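PDB 3DQQ: 3-oxo-tetronate kinase, which probably catalyses the ATP-dependent phosphorylation of 3-oxo-tetronate to 3-oxo-tetronate 4-phosphate, as a member of the four-carbon acid sugar kinase family. Local coordinates for residues G6-D11 / I49-R54; A15-S20 / G222-A227; T87-A92 / P146-T151; V254-S259 / L344-L349; D306-P311 / A415-Q420. One frame throughout, in Å; residues are numbered along the deposited sequence.

Contact 1: G6-D11 / I49-R54; sequences GVIADD and ISLKTR
Ile49 pairs with Ile8 where strands 46-50 and 5-9 run parallel. Ile49 N binds Val7 O, and Ile49 O takes the N-H of Ala9 at 2.9 Å. Ser50 lies beside Ala9 on the sheet face opposite the two isoleucines. Its OG makes a weak bond to Asp11 O. Past Ala9 and Ser50 both chains leave the sheet. Leu51 N adds one more bond to Ala9 O at 3.0 Å, and Leu51 CD1 packs on Ile8 CG2 at 3.6 Å. Thr53 N reaches Asp10 O only weakly, at 3.4 Å. Arg54 carries the polar end. Its CG is anti to the backbone N (chi1 180°), and a bend at chi3 turns the guanidinium back onto Asp10. Arg54 NH1 meets OD1 of Asp10 at 2.9 Å, close to the guanidinium plane. Arg54 NE meets Asp10 OD2 at 3.0 Å from above the carboxylate. Asp11 stacks over one face of this guanidinium, its carboxylate plane 21° from it. Asp11 OD2 lies 3.2 Å from Arg54 NH1, a salt bridge of charge alone, while Asp11 OD1 caps Gly14 N. Strand 79-83 flanks strand 5-9 on its other edge. Helix 12-24 covers the Ala9 and Ser50 face, and helix 58-74 covers Ile8 and Ile49.

Contact 2: A15-S20 / G222-A227; sequences ATDIAS and GGSGLA
Ser224 and Asp17 make the polar part of this contact. Ser224 OG donates to Asp17 OD2 at 3.0 Å. The hydroxyl comes from above the carboxylate, 52° out of its plane. Asp17 reaches it because chi1 (-171°) swings CG to the far side from its own N, which carries the carboxylate toward the start of helix 224-235. Ser224 OG also comes near Ile18 N, but the angle there is too poor for a bond.

The apolar part belongs to Ile18. Its CG1 branch runs out from helix 12-24 and lies against the methyl of Ala227. Ile18 CD1 is 3.6 Å from Ala227 CB, and Ile18 CG1 is equally near that methyl. At its root, Ile18 CB rests 3.6 Å from Ser224 OG. The small side chains of Ser224 and Ala227 let the two backbones come close, with the CA atoms of Ile18 and Ser224 4.8 Å apart.

Both helices follow strands of the sugar-binding domain, 5-9 and 219-222. Strand 79-83 runs between those two strands, and its Tyr81 and Lys83 touch Ile18. Tyr81 OH also bonds Gly223 O. Val48 of strand 46-50 packs on Ile18 from the same sheet.

Contact 3: T87-A92 / P146-T151; sequences TFDSTA and PINPMT
Met150, Asn148 and Ser90 bury the most surface where these two loops meet. Met150 is bent at both chi2 (-63°) and chi3 (-66°), so the chain curls and lays its thioether along the backbone of 87-92. Met150 CE is 3.2 Å from Phe88 O and 3.8 Å from Thr87 O. Met150 SD lies 3.5 Å from Ser90 O. The methyl therefore meets mainly carbonyl oxygens, with Phe88 CB a more distant apolar neighbour. Leu137 and Leu158 also touch this methionine.

Asn148 points at the other loop. Asn148 CB sits 3.3 Å from Ser90 O and near Thr91 CG2, which is 4.1 Å from the same CB. Its amide crosses the Asp89 side chain at about a right angle, the two flat groups 76° apart.

Ser90 contributes its backbone. Ser90 O accepts from a water at 3.0 Å, and the same water donates to Pro149 O at 2.8 Å, bridging the two loops. The Ser90 hydroxyl donates to Phe88 O within its own loop and is also bonded to Gln162.

Thr87 packs on Ile325 and Ile147 on Tyr329 of the second subunit, which places this contact beside the dimer interface. The chemistry is that of two irregular loops. Carbonyl oxygens of 87-92 face the side chains of Met150 and Asn148, and a shared water joins the loops; no direct backbone pairing is made.

Contact 4: V254-S259 / L344-L349; sequences VVLSGS and LLAARL
Leu349 meets both inward-facing residues of strand 253-257, and all the contact is apolar. The carbons touch at ordinary van der Waals distances. Leu349 CD1 is 4.0 Å from Val254 CG2 and 4.1 Å from Leu256 CD2, so one methyl bridges two strand residues that lie on the same face. With chi1 at 63°, Val254 CG2 lies opposite the backbone N and faces the helix. Leu349 and Leu256 slide past each other in opposite directions, while Val254 is crossed at a slant.

Leu256 spreads further along the helix. Leu256 CD2 also lies 4.2 Å from Leu345 CD2, one helical turn before Leu349. The other methyl, Leu256 CD1, approaches Ala346 CB at 4.4 Å. The branched end of Leu256 thus faces three helix residues.

The backbones stay well apart. Strand and helix axes approach to 11.1 Å and run almost antiparallel, at 172°. Val368 of helix 362-371 packs on both Leu256 and Ala346, while Ala299 and Val302 of helix 288-304 touch Leu345 and Leu349.

This is the helix-on-sheet packing of an alpha/beta domain, here the nucleotide-binding one. The strand leads into Ser259, which probably binds ATP, and Leu256 lies about 5 Å, side chain to side chain, from Thr364 of the same likely site.

Contact 5: D306-P311 / A415-Q420; sequences DSELAP and AQREFQ
Glu308 and Arg417 cross at about a right angle and form the salt bridge of this contact. Arg417 holds one oxygen of Glu308 side-on with two nitrogens. Arg417 NE is 2.9 Å from Glu308 OE2, and Arg417 NH2 is 3.0 Å from the same OE2. The oxygen lies at the edge of the guanidinium, near its plane, while the carboxylate plane is turned 52° from it. A bend in the Arg417 chain at chi2 (-90°) swings its end toward the loop. Glu308 meets it with an extended chain. Both residues are exposed, so the bridge lies at the solvent side.

Leu309 touches both residues of helix 411-417 that reach this loop. It too crosses Arg417 at about a right angle, and Leu309 CD1 is 3.8 Å from Arg417 NH2. Leu309 CD2 packs against the amide end of Gln416. Gln416 extends straight out from the helix and lies obliquely to Leu309. Its amide end comes up against the backbone and methyl of Ala310, the buried side of the contact. The loop has its own brace, since Ser307 OG donates to Leu309 O at 2.8 Å. On the helix side, Gln420 NE2 bonds Arg417 O.

Loop 306-311 joins helix 288-304 to strand 312-314, and Pro311 is hydrogen-bonded through its backbone to Val255 of strand 253-257. Helix 411-417 rests on Ile358 of strand 356-360. Tyr271, from helix 262-271, bonds Ala310 O.

How the contacts relate
All five contacts are largely buried. Contact 4 is wholly so among its touching residues, and contact 2 has none exposed. Contact 1 runs from strands into loops, and contacts 3 and 5 have two exposed residues each. Contacts 1 and 2 share the sugar-binding domain and touch directly: helix 12-24 follows strand 5-9, and Ile18 packs on Val7. Contact 3 lies farther out toward the second subunit, yet Asp89 touches Arg54 of contact 1. Contacts 4 and 5 form a second touching pair, where Val255 N probably bonds Pro311 O. Chemistry follows place. Contact 4 is apolar, contact 2 adds one serine-carboxylate bond, contact 1 joins strand pairing to charges, contact 3 uses water and thioether, and contact 5 a surface salt bridge.

Contact 1: G6-D11 / I49-R54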
# COMPACT_ATOMS: atom_id res chain seq x y z
N GLY A 6 2.22 -30.55 19.64
CA GLY A 6 2.21 -30.52 18.18
C GLY A 6 1.29 -29.39 17.77
O GLY A 6 0.07 -29.45 18.01
N VAL A 7 1.85 -28.34 17.18
CA VAL A 7 1.06 -27.21 16.82
C VAL A 7 0.63 -27.34 15.37
O VAL A 7 1.47 -27.60 14.54
CB VAL A 7 1.86 -25.93 17.00
CG1 VAL A 7 1.04 -24.67 16.49
CG2 VAL A 7 2.31 -25.85 18.44
N ILE A 8 -0.65 -27.17 15.07
CA ILE A 8 -1.06 -27.00 13.67
C ILE A 8 -1.42 -25.53 13.53
O ILE A 8 -2.34 -25.08 14.16
CB ILE A 8 -2.27 -27.89 13.33
CG1 ILE A 8 -1.95 -29.34 13.61
CG2 ILE A 8 -2.75 -27.70 11.91
CD1 ILE A 8 -3.19 -30.21 13.66
N ALA A 9 -0.66 -24.78 12.73
CA ALA A 9 -0.75 -23.30 12.63
C ALA A 9 -1.29 -22.91 11.25
O ALA A 9 -0.88 -23.49 10.25
CB ALA A 9 0.60 -22.64 12.88
N ASP A 10 -2.21 -21.94 11.20
CA ASP A 10 -2.91 -21.58 9.99
C ASP A 10 -2.17 -20.65 9.04
O ASP A 10 -2.79 -20.16 8.07
CB ASP A 10 -4.30 -21.01 10.30
CG ASP A 10 -4.28 -19.56 10.90
OD1 ASP A 10 -3.22 -19.06 11.36
OD2 ASP A 10 -5.39 -18.94 10.92
N ASP A 11 -0.90 -20.38 9.31
CA ASP A 11 -0.10 -19.52 8.46
C ASP A 11 1.37 -19.59 8.83
O ASP A 11 1.74 -20.21 9.82
CB ASP A 11 -0.60 -18.07 8.50
CG ASP A 11 0.09 -17.17 9.59
OD1 ASP A 11 0.82 -17.69 10.48
OD2 ASP A 11 -0.11 -15.90 9.58
N ILE A 49 3.69 -27.33 12.75
CA ILE A 49 3.41 -27.52 11.34
C ILE A 49 2.69 -26.28 10.80
O ILE A 49 1.63 -25.91 11.29
CB ILE A 49 2.52 -28.73 11.10
CG1 ILE A 49 3.22 -30.01 11.56
CG2 ILE A 49 2.10 -28.82 9.62
CD1 ILE A 49 2.25 -31.11 11.89
N SER A 50 3.27 -25.67 9.78
CA SER A 50 2.71 -24.47 9.13
C SER A 50 1.91 -24.77 7.86
O SER A 50 2.44 -25.31 6.95
CB SER A 50 3.86 -23.55 8.73
OG SER A 50 3.33 -22.27 8.51
N LEU A 51 0.65 -24.39 7.83
CA LEU A 51 -0.24 -24.61 6.71
C LEU A 51 -0.71 -23.26 6.14
O LEU A 51 -0.58 -22.24 6.80
CB LEU A 51 -1.46 -25.37 7.19
CG LEU A 51 -1.19 -26.75 7.80
CD1 LEU A 51 -2.51 -27.44 8.31
CD2 LEU A 51 -0.44 -27.63 6.82
N LYS A 52 -1.25 -23.27 4.92
CA LYS A 52 -1.90 -22.06 4.37
C LYS A 52 -3.42 -22.22 4.41
O LYS A 52 -4.08 -22.31 3.39
CB LYS A 52 -1.41 -21.76 2.95
CG LYS A 52 0.14 -21.59 2.93
CD LYS A 52 0.72 -21.26 1.52
CE LYS A 52 2.24 -21.50 1.43
NZ LYS A 52 2.55 -22.53 0.34
N THR A 53 -3.94 -22.23 5.62
CA THR A 53 -5.30 -22.60 5.82
C THR A 53 -6.11 -21.49 6.49
O THR A 53 -7.26 -21.67 6.77
CB THR A 53 -5.32 -23.91 6.63
OG1 THR A 53 -4.49 -23.75 7.78
CG2 THR A 53 -4.79 -25.11 5.77
N ARG A 54 -5.56 -20.31 6.70
CA ARG A 54 -6.36 -19.24 7.27
C ARG A 54 -7.55 -18.80 6.41
O ARG A 54 -8.62 -18.62 6.95
CB ARG A 54 -5.50 -18.05 7.58
CG ARG A 54 -6.29 -16.93 8.16
CD ARG A 54 -5.40 -15.85 8.70
NE ARG A 54 -4.50 -16.39 9.71
CZ ARG A 54 -3.60 -15.68 10.35
NH1 ARG A 54 -2.86 -16.23 11.27
NH2 ARG A 54 -3.48 -14.40 10.10

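Contact 2: A15-S20 / G222-A227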
# COMPACT_ATOMS: atom_id res chain seq x y z
N ALA A 15 3.11 -19.40 12.55
CA ALA A 15 3.80 -20.63 12.90
C ALA A 15 5.09 -20.24 13.54
O ALA A 15 5.41 -20.71 14.61
CB ALA A 15 4.08 -21.50 11.69
N THR A 16 5.84 -19.34 12.91
CA THR A 16 7.14 -19.06 13.49
C THR A 16 7.05 -18.20 14.76
O THR A 16 7.88 -18.32 15.63
CB THR A 16 8.27 -18.63 12.46
OG1 THR A 16 8.80 -17.36 12.82
CG2 THR A 16 7.87 -18.68 11.03
N ASP A 17 6.00 -17.41 14.91
CA ASP A 17 5.77 -16.66 16.15
C ASP A 17 5.54 -17.62 17.33
O ASP A 17 6.20 -17.52 18.37
CB ASP A 17 4.56 -15.74 15.97
CG ASP A 17 4.36 -14.75 17.15
OD1 ASP A 17 5.37 -14.09 17.56
OD2 ASP A 17 3.19 -14.60 17.64
N ILE A 18 4.63 -18.58 17.19
CA ILE A 18 4.41 -19.51 18.26
C ILE A 18 5.67 -20.34 18.52
O ILE A 18 6.04 -20.55 19.68
CB ILE A 18 3.15 -20.38 18.04
CG1 ILE A 18 2.84 -21.18 19.31
CG2 ILE A 18 3.27 -21.28 16.84
CD1 ILE A 18 1.48 -21.89 19.32
N ALA A 19 6.36 -20.77 17.47
CA ALA A 19 7.59 -21.57 17.68
C ALA A 19 8.62 -20.78 18.46
O ALA A 19 9.37 -21.31 19.26
CB ALA A 19 8.19 -22.03 16.39
N SER A 20 8.64 -19.50 18.24
CA SER A 20 9.60 -18.71 18.92
C SER A 20 9.26 -18.60 20.39
O SER A 20 10.14 -18.64 21.21
CB SER A 20 9.69 -17.35 18.29
OG SER A 20 10.61 -16.58 19.04
N GLY A 222 -5.90 -21.45 20.13
CA GLY A 222 -5.52 -20.12 20.53
C GLY A 222 -4.44 -19.53 19.67
O GLY A 222 -4.05 -20.11 18.68
N GLY A 223 -3.98 -18.35 20.06
CA GLY A 223 -2.81 -17.74 19.48
C GLY A 223 -1.59 -18.20 20.22
O GLY A 223 -1.60 -19.25 20.78
N SER A 224 -0.56 -17.39 20.22
CA SER A 224 0.72 -17.73 20.83
C SER A 224 0.77 -17.60 22.33
O SER A 224 1.66 -18.17 22.96
CB SER A 224 1.80 -16.81 20.27
OG SER A 224 2.01 -17.04 18.89
N GLY A 225 -0.16 -16.86 22.93
CA GLY A 225 -0.10 -16.63 24.39
C GLY A 225 -0.19 -17.86 25.27
O GLY A 225 0.60 -18.06 26.19
N LEU A 226 -1.18 -18.70 25.00
CA LEU A 226 -1.36 -19.93 25.78
C LEU A 226 -0.16 -20.83 25.63
O LEU A 226 0.22 -21.49 26.59
CB LEU A 226 -2.63 -20.66 25.35
CG LEU A 226 -2.97 -21.94 26.08
CD1 LEU A 226 -2.87 -21.81 27.63
CD2 LEU A 226 -4.36 -22.46 25.57
N ALA A 227 0.45 -20.87 24.44
CA ALA A 227 1.65 -21.71 24.23
C ALA A 227 2.75 -21.31 25.20
O ALA A 227 3.44 -22.13 25.80
CB ALA A 227 2.16 -21.60 22.80

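Contact 3: T87-A92 / P146-T151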
# COMPACT_ATOMS: atom_id res chain seq x y z
N THR A 87 -6.16 -12.07 16.57
CA THR A 87 -7.35 -11.29 16.31
C THR A 87 -8.48 -12.16 15.68
O THR A 87 -9.44 -11.64 15.09
CB THR A 87 -6.99 -10.09 15.42
OG1 THR A 87 -6.39 -10.57 14.22
CG2 THR A 87 -6.01 -9.18 16.10
N PHE A 88 -8.35 -13.48 15.78
CA PHE A 88 -9.43 -14.45 15.47
C PHE A 88 -9.87 -14.40 14.02
O PHE A 88 -11.05 -14.57 13.67
CB PHE A 88 -10.61 -14.23 16.43
CG PHE A 88 -11.37 -15.48 16.74
CD1 PHE A 88 -10.83 -16.45 17.50
CD2 PHE A 88 -12.64 -15.67 16.24
CE1 PHE A 88 -11.52 -17.61 17.73
CE2 PHE A 88 -13.33 -16.81 16.49
CZ PHE A 88 -12.77 -17.78 17.25
N ASP A 89 -8.88 -14.14 13.18
CA ASP A 89 -9.12 -13.87 11.78
C ASP A 89 -9.83 -15.07 11.19
O ASP A 89 -9.29 -16.20 11.19
CB ASP A 89 -7.79 -13.62 11.06
CG ASP A 89 -7.07 -12.37 11.55
OD1 ASP A 89 -7.02 -12.18 12.78
OD2 ASP A 89 -6.55 -11.58 10.73
N SER A 90 -11.05 -14.81 10.71
CA SER A 90 -11.94 -15.83 10.17
C SER A 90 -13.17 -15.13 9.65
O SER A 90 -13.27 -13.91 9.75
CB SER A 90 -12.37 -16.80 11.25
OG SER A 90 -12.94 -16.08 12.33
N THR A 91 -14.10 -15.88 9.06
CA THR A 91 -15.39 -15.33 8.68
C THR A 91 -16.41 -16.33 9.19
O THR A 91 -16.04 -17.32 9.83
CB THR A 91 -15.55 -15.16 7.15
OG1 THR A 91 -15.87 -16.43 6.57
CG2 THR A 91 -14.30 -14.55 6.46
N ALA A 92 -17.69 -16.11 8.88
CA ALA A 92 -18.72 -17.09 9.28
C ALA A 92 -18.51 -18.38 8.50
O ALA A 92 -19.11 -19.39 8.84
CB ALA A 92 -20.09 -16.58 9.06
N PRO A 146 -8.96 -6.30 4.97
CA PRO A 146 -9.17 -6.64 3.57
C PRO A 146 -9.78 -8.01 3.33
O PRO A 146 -10.61 -8.14 2.43
CB PRO A 146 -7.76 -6.61 2.99
CG PRO A 146 -6.94 -5.79 3.90
CD PRO A 146 -7.57 -5.87 5.24
N ILE A 147 -9.35 -9.02 4.08
CA ILE A 147 -9.78 -10.42 3.80
C ILE A 147 -10.87 -10.86 4.76
O ILE A 147 -11.89 -11.44 4.35
CB ILE A 147 -8.60 -11.43 3.88
CG1 ILE A 147 -7.52 -11.09 2.84
CG2 ILE A 147 -9.09 -12.85 3.68
CD1 ILE A 147 -6.53 -10.03 3.34
N ASN A 148 -10.66 -10.58 6.05
CA ASN A 148 -11.61 -10.98 7.09
C ASN A 148 -11.92 -9.84 8.05
O ASN A 148 -11.47 -9.84 9.18
CB ASN A 148 -11.14 -12.25 7.81
CG ASN A 148 -9.67 -12.28 8.03
OD1 ASN A 148 -9.14 -11.46 8.78
ND2 ASN A 148 -8.98 -13.22 7.37
N PRO A 149 -12.77 -8.89 7.59
CA PRO A 149 -13.15 -7.75 8.41
C PRO A 149 -13.95 -8.26 9.61
O PRO A 149 -14.82 -9.09 9.45
CB PRO A 149 -14.06 -6.92 7.48
CG PRO A 149 -14.61 -7.93 6.48
CD PRO A 149 -13.48 -8.91 6.28
N MET A 150 -13.65 -7.74 10.80
CA MET A 150 -14.22 -8.25 12.02
C MET A 150 -15.13 -7.18 12.61
O MET A 150 -14.67 -6.17 13.13
CB MET A 150 -13.09 -8.62 12.99
CG MET A 150 -12.04 -9.54 12.41
SD MET A 150 -12.47 -11.25 11.86
CE MET A 150 -12.91 -11.93 13.50
N THR A 151 -16.44 -7.38 12.51
CA THR A 151 -17.39 -6.38 12.96
C THR A 151 -18.14 -6.80 14.25
O THR A 151 -19.16 -6.23 14.58
CB THR A 151 -18.39 -6.09 11.80
OG1 THR A 151 -19.27 -7.20 11.63
CG2 THR A 151 -17.65 -5.79 10.46
O HOH W 1 -14.58 -11.63 8.28

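Contact 4: V254-S259 / L344-L349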
# COMPACT_ATOMS: atom_id res chain seq x y z
N VAL A 254 24.41 -12.80 3.72
CA VAL A 254 23.92 -11.96 2.68
C VAL A 254 22.58 -11.42 3.16
O VAL A 254 21.85 -12.13 3.85
CB VAL A 254 23.76 -12.76 1.38
CG1 VAL A 254 22.73 -13.86 1.54
CG2 VAL A 254 23.42 -11.81 0.25
N VAL A 255 22.28 -10.15 2.88
CA VAL A 255 20.93 -9.62 3.08
C VAL A 255 20.23 -9.60 1.72
O VAL A 255 20.75 -9.03 0.76
CB VAL A 255 20.94 -8.20 3.66
CG1 VAL A 255 19.52 -7.67 3.82
CG2 VAL A 255 21.68 -8.19 4.98
N LEU A 256 19.06 -10.22 1.65
CA LEU A 256 18.23 -10.19 0.45
C LEU A 256 16.92 -9.48 0.82
O LEU A 256 16.10 -10.00 1.56
CB LEU A 256 17.93 -11.61 -0.06
CG LEU A 256 19.09 -12.49 -0.53
CD1 LEU A 256 18.56 -13.86 -1.01
CD2 LEU A 256 19.92 -11.83 -1.61
N SER A 257 16.74 -8.27 0.31
CA SER A 257 15.56 -7.48 0.63
C SER A 257 14.59 -7.35 -0.55
O SER A 257 14.95 -6.79 -1.58
CB SER A 257 16.00 -6.10 1.09
OG SER A 257 14.94 -5.46 1.72
N GLY A 258 13.36 -7.87 -0.36
CA GLY A 258 12.27 -7.78 -1.35
C GLY A 258 11.05 -6.95 -0.94
O GLY A 258 10.31 -6.50 -1.79
N SER A 259 10.85 -6.73 0.35
CA SER A 259 9.75 -5.94 0.89
C SER A 259 9.74 -4.47 0.45
O SER A 259 10.78 -3.79 0.29
CB SER A 259 9.77 -6.03 2.44
OG SER A 259 8.80 -5.21 3.13
N LEU A 344 16.61 -17.56 -8.25
CA LEU A 344 17.85 -18.00 -8.84
C LEU A 344 19.09 -17.56 -8.05
O LEU A 344 20.12 -18.26 -7.99
CB LEU A 344 17.97 -17.43 -10.23
CG LEU A 344 16.95 -17.89 -11.26
CD1 LEU A 344 16.84 -16.84 -12.39
CD2 LEU A 344 17.35 -19.27 -11.79
N LEU A 345 18.99 -16.38 -7.45
CA LEU A 345 20.13 -15.75 -6.80
C LEU A 345 20.46 -16.55 -5.54
O LEU A 345 21.64 -16.86 -5.27
CB LEU A 345 19.79 -14.30 -6.49
CG LEU A 345 20.81 -13.47 -5.73
CD1 LEU A 345 22.18 -13.65 -6.32
CD2 LEU A 345 20.40 -12.01 -5.74
N ALA A 346 19.41 -16.94 -4.80
CA ALA A 346 19.58 -17.64 -3.54
C ALA A 346 20.25 -18.96 -3.78
O ALA A 346 21.20 -19.30 -3.10
CB ALA A 346 18.23 -17.84 -2.83
N ALA A 347 19.77 -19.71 -4.76
CA ALA A 347 20.41 -21.02 -5.05
C ALA A 347 21.90 -20.82 -5.32
O ALA A 347 22.74 -21.48 -4.70
CB ALA A 347 19.74 -21.73 -6.22
N ARG A 348 22.25 -19.87 -6.17
CA ARG A 348 23.66 -19.66 -6.51
C ARG A 348 24.53 -19.22 -5.34
O ARG A 348 25.66 -19.66 -5.20
CB ARG A 348 23.80 -18.68 -7.67
CG ARG A 348 23.33 -19.30 -8.98
CD ARG A 348 23.23 -18.28 -10.04
NE ARG A 348 23.36 -18.83 -11.40
CZ ARG A 348 24.48 -19.36 -11.92
NH1 ARG A 348 25.63 -19.42 -11.22
NH2 ARG A 348 24.46 -19.81 -13.17
N LEU A 349 23.98 -18.36 -4.48
CA LEU A 349 24.68 -17.92 -3.28
C LEU A 349 24.98 -19.13 -2.38
O LEU A 349 26.11 -19.31 -1.90
CB LEU A 349 23.88 -16.84 -2.55
CG LEU A 349 23.87 -15.48 -3.26
CD1 LEU A 349 22.88 -14.52 -2.64
CD2 LEU A 349 25.28 -14.90 -3.22

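Contact 5: D306-P311 / A415-Q420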
# COMPACT_ATOMS: atom_id res chain seq x y z
N ASP A 306 34.24 -8.17 0.14
CA ASP A 306 35.16 -8.46 1.21
C ASP A 306 35.00 -7.28 2.16
O ASP A 306 35.65 -6.25 2.02
CB ASP A 306 36.57 -8.60 0.63
CG ASP A 306 37.65 -8.51 1.69
OD1 ASP A 306 37.39 -8.96 2.84
OD2 ASP A 306 38.74 -7.99 1.34
N SER A 307 34.05 -7.43 3.07
CA SER A 307 33.66 -6.39 4.00
C SER A 307 33.35 -7.13 5.25
O SER A 307 33.20 -8.35 5.24
CB SER A 307 32.40 -5.67 3.51
OG SER A 307 31.38 -6.60 3.18
N GLU A 308 33.27 -6.41 6.35
CA GLU A 308 32.92 -7.04 7.62
C GLU A 308 31.46 -7.55 7.51
O GLU A 308 31.21 -8.76 7.53
CB GLU A 308 33.14 -6.05 8.78
CG GLU A 308 32.59 -6.51 10.16
CD GLU A 308 32.40 -5.30 11.15
OE1 GLU A 308 33.37 -4.46 11.24
OE2 GLU A 308 31.29 -5.22 11.80
N LEU A 309 30.51 -6.62 7.36
CA LEU A 309 29.09 -6.97 7.30
C LEU A 309 28.69 -7.55 5.94
O LEU A 309 29.36 -7.32 4.94
CB LEU A 309 28.26 -5.74 7.61
CG LEU A 309 28.37 -5.17 9.01
CD1 LEU A 309 27.77 -3.79 9.00
CD2 LEU A 309 27.65 -6.05 10.03
N ALA A 310 27.55 -8.25 5.92
CA ALA A 310 27.03 -8.93 4.72
C ALA A 310 26.57 -7.94 3.64
O ALA A 310 25.85 -6.98 3.92
CB ALA A 310 25.86 -9.86 5.10
N PRO A 311 26.95 -8.20 2.38
CA PRO A 311 26.43 -7.46 1.25
C PRO A 311 24.93 -7.56 1.16
O PRO A 311 24.36 -8.57 1.54
CB PRO A 311 27.04 -8.19 0.07
CG PRO A 311 28.25 -8.83 0.60
CD PRO A 311 27.89 -9.24 1.96
N ALA A 415 21.05 -8.62 13.45
CA ALA A 415 21.04 -10.00 12.99
C ALA A 415 22.43 -10.61 12.94
O ALA A 415 22.60 -11.80 13.13
CB ALA A 415 20.42 -10.05 11.61
N GLN A 416 23.43 -9.78 12.67
CA GLN A 416 24.79 -10.24 12.49
C GLN A 416 25.63 -10.01 13.73
O GLN A 416 26.37 -10.88 14.15
CB GLN A 416 25.42 -9.48 11.33
CG GLN A 416 25.03 -10.00 9.96
CD GLN A 416 25.53 -9.12 8.82
OE1 GLN A 416 24.93 -8.10 8.49
NE2 GLN A 416 26.61 -9.53 8.21
N ARG A 417 25.53 -8.81 14.30
CA ARG A 417 26.44 -8.35 15.34
C ARG A 417 26.14 -8.96 16.70
O ARG A 417 27.04 -9.20 17.49
CB ARG A 417 26.35 -6.83 15.49
CG ARG A 417 27.00 -6.06 14.37
CD ARG A 417 28.45 -5.75 14.64
NE ARG A 417 29.03 -4.92 13.58
CZ ARG A 417 28.74 -3.62 13.38
NH1 ARG A 417 27.86 -2.95 14.14
NH2 ARG A 417 29.34 -2.99 12.39
N GLU A 418 24.86 -9.18 16.97
CA GLU A 418 24.48 -9.84 18.21
C GLU A 418 24.46 -11.36 18.11
O GLU A 418 23.95 -12.00 19.00
CB GLU A 418 23.14 -9.30 18.69
CG GLU A 418 23.29 -7.86 19.14
CD GLU A 418 21.98 -7.06 19.09
OE1 GLU A 418 20.88 -7.63 19.41
OE2 GLU A 418 22.06 -5.85 18.73
N PHE A 419 25.03 -11.94 17.06
CA PHE A 419 25.07 -13.37 16.95
C PHE A 419 26.31 -13.79 16.23
O PHE A 419 26.34 -13.82 15.04
CB PHE A 419 23.84 -13.87 16.22
CG PHE A 419 22.58 -13.48 16.87
CD1 PHE A 419 21.99 -14.29 17.82
CD2 PHE A 419 22.00 -12.26 16.59
CE1 PHE A 419 20.82 -13.92 18.45
CE2 PHE A 419 20.83 -11.87 17.22
CZ PHE A 419 20.24 -12.72 18.16
N GLN A 420 27.34 -14.15 16.95
CA GLN A 420 28.60 -14.28 16.32
C GLN A 420 28.91 -15.69 15.82
O GLN A 420 28.83 -15.95 14.63
CB GLN A 420 29.67 -13.78 17.29
CG GLN A 420 29.46 -12.33 17.72
CD GLN A 420 30.00 -11.32 16.71
OE1 GLN A 420 31.10 -11.48 16.16
NE2 GLN A 420 29.24 -10.26 16.49